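Local coordinates for viral structural protein 4 (Bombyx mori cytoplasmic polyhedrosis virus, PDB 6TZ0) that binds GTP and probably serves as an NTPase-like partner of the viral RNA-dependent RNA polymerase during transcription inside the capsid, at residues S382-G387 and Y417-A422. Residues are numbered along the deposited sequence; the frame is centred on the assembly and turned at random.
Sequences SSDAYG and YYEQKA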
# COMPACT_ATOMS: atom_id res chain seq x y z
N SER B 382 14.52 -18.09 -31.01
CA SER B 382 13.28 -18.77 -31.32
C SER B 382 12.57 -19.20 -30.03
O SER B 382 13.07 -19.02 -28.92
CB SER B 382 13.53 -19.98 -32.20
OG SER B 382 12.32 -20.69 -32.42
N SER B 383 11.39 -19.78 -30.19
CA SER B 383 10.64 -20.23 -29.04
C SER B 383 11.10 -21.60 -28.57
O SER B 383 10.86 -21.97 -27.42
CB SER B 383 9.15 -20.26 -29.36
OG SER B 383 8.39 -20.39 -28.18
N ASP B 384 11.77 -22.36 -29.44
CA ASP B 384 12.36 -23.65 -29.10
C ASP B 384 13.85 -23.52 -28.84
O ASP B 384 14.61 -24.45 -29.11
CB ASP B 384 12.11 -24.66 -30.20
CG ASP B 384 10.66 -25.09 -30.29
OD1 ASP B 384 9.97 -25.08 -29.25
OD2 ASP B 384 10.21 -25.44 -31.40
N ALA B 385 14.31 -22.39 -28.31
CA ALA B 385 15.75 -22.19 -28.13
C ALA B 385 16.28 -22.98 -26.94
O ALA B 385 17.29 -23.69 -27.06
CB ALA B 385 16.05 -20.70 -27.96
N TYR B 386 15.61 -22.86 -25.79
CA TYR B 386 16.02 -23.60 -24.61
C TYR B 386 15.84 -25.10 -24.79
O TYR B 386 16.64 -25.88 -24.27
CB TYR B 386 15.22 -23.12 -23.40
CG TYR B 386 15.52 -23.89 -22.13
CD1 TYR B 386 16.72 -23.73 -21.48
CD2 TYR B 386 14.59 -24.76 -21.59
CE1 TYR B 386 17.00 -24.43 -20.33
CE2 TYR B 386 14.86 -25.46 -20.43
CZ TYR B 386 16.06 -25.28 -19.81
OH TYR B 386 16.33 -25.97 -18.66
N GLY B 387 14.82 -25.52 -25.54
CA GLY B 387 14.62 -26.94 -25.78
C GLY B 387 15.71 -27.54 -26.64
O GLY B 387 16.24 -28.61 -26.33
N TYR B 417 13.94 -30.85 -26.42
CA TYR B 417 13.87 -31.73 -25.26
C TYR B 417 12.43 -32.04 -24.88
O TYR B 417 12.09 -33.19 -24.57
CB TYR B 417 14.61 -31.07 -24.09
CG TYR B 417 14.60 -31.85 -22.80
CD1 TYR B 417 15.40 -32.96 -22.64
CD2 TYR B 417 13.79 -31.46 -21.74
CE1 TYR B 417 15.39 -33.67 -21.46
CE2 TYR B 417 13.78 -32.16 -20.56
CZ TYR B 417 14.58 -33.27 -20.43
OH TYR B 417 14.57 -33.98 -19.25
N TYR B 418 11.57 -31.02 -24.91
CA TYR B 418 10.17 -31.22 -24.55
C TYR B 418 9.44 -32.06 -25.58
O TYR B 418 8.49 -32.77 -25.24
CB TYR B 418 9.46 -29.88 -24.38
CG TYR B 418 10.01 -29.03 -23.26
CD1 TYR B 418 9.88 -29.43 -21.94
CD2 TYR B 418 10.60 -27.81 -23.53
CE1 TYR B 418 10.36 -28.65 -20.92
CE2 TYR B 418 11.08 -27.02 -22.51
CZ TYR B 418 10.95 -27.45 -21.21
OH TYR B 418 11.42 -26.66 -20.19
N GLU B 419 9.88 -32.01 -26.84
CA GLU B 419 9.28 -32.86 -27.87
C GLU B 419 9.60 -34.33 -27.62
O GLU B 419 8.74 -35.19 -27.81
CB GLU B 419 9.79 -32.42 -29.25
CG GLU B 419 9.36 -31.02 -29.60
CD GLU B 419 9.89 -30.55 -30.94
OE1 GLU B 419 10.70 -31.28 -31.55
OE2 GLU B 419 9.50 -29.45 -31.37
N GLN B 420 10.82 -34.61 -27.16
CA GLN B 420 11.21 -35.97 -26.81
C GLN B 420 10.43 -36.47 -25.60
O GLN B 420 9.95 -37.62 -25.59
CB GLN B 420 12.70 -36.01 -26.53
CG GLN B 420 13.54 -35.71 -27.76
CD GLN B 420 15.00 -35.51 -27.44
OE1 GLN B 420 15.40 -35.51 -26.28
NE2 GLN B 420 15.80 -35.31 -28.47
N LYS B 421 10.27 -35.62 -24.58
CA LYS B 421 9.52 -36.04 -23.39
C LYS B 421 8.04 -36.25 -23.71
O LYS B 421 7.43 -37.21 -23.23
CB LYS B 421 9.69 -35.01 -22.27
CG LYS B 421 11.13 -34.78 -21.86
CD LYS B 421 11.82 -36.04 -21.36
CE LYS B 421 11.32 -36.45 -20.00
NZ LYS B 421 12.08 -37.61 -19.47
N ALA B 422 7.46 -35.39 -24.55
CA ALA B 422 6.06 -35.55 -24.93
C ALA B 422 5.86 -36.76 -25.83
O ALA B 422 4.83 -37.43 -25.75
CB ALA B 422 5.56 -34.28 -25.61
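The phenol oxygen of Tyr418 lies in the plane of the Tyr386 ring and meets its edge, with OH of Tyr418 3.7 Å from CE2 of Tyr386 and slightly farther from CD2. Seen from the other ring, Tyr386 arrives obliquely, and CD2 of Tyr386 stays 4.3 Å from CE2 of Tyr418. Tyr386 holds its CG anti to the backbone N (chi1 177°), which swings the ring out from the start of helix 385-393 to meet Tyr418. Its own OH is hydrogen-bonded beyond this contact, to the carbonyl of His466 and to Gln459; these bonds anchor the hydroxyl while the ring edge rests against Tyr418, itself packed on Met452 and Leu456 of helix 442-457. The Tyr417 ring instead points mostly outward from its own helix, leaning slightly forward along it, and CG of Lys421 sits 3.9 Å above one face of that ring, offset toward the rim.

Between the backbones, N of Tyr417 donates to O of Gly387 at 3.2 Å. The bond is bent, with an angle of 139° at the hydrogen, and the donor stands well above the carbonyl plane. It ties the first turn of helix 417-427 to that of helix 385-393, which follows strand 378-381 at one border of the parallel sheet carrying the P-loop. Asp384, at the N-cap position of helix 385-393, lies near Lys355 and Lys359, two GTP-binding residues of that loop.

Two acidic groups approach each other: OD2 of Asp384 is 4.1 Å from OE2 of Glu419, their carboxylate planes almost perpendicular (82°). The closeness of these like charges may be offset at Asp384 by nearby Lys355 and by a long, weak ion pair with Arg388, while Gln527 gives Glu419 a weak hydrogen bond.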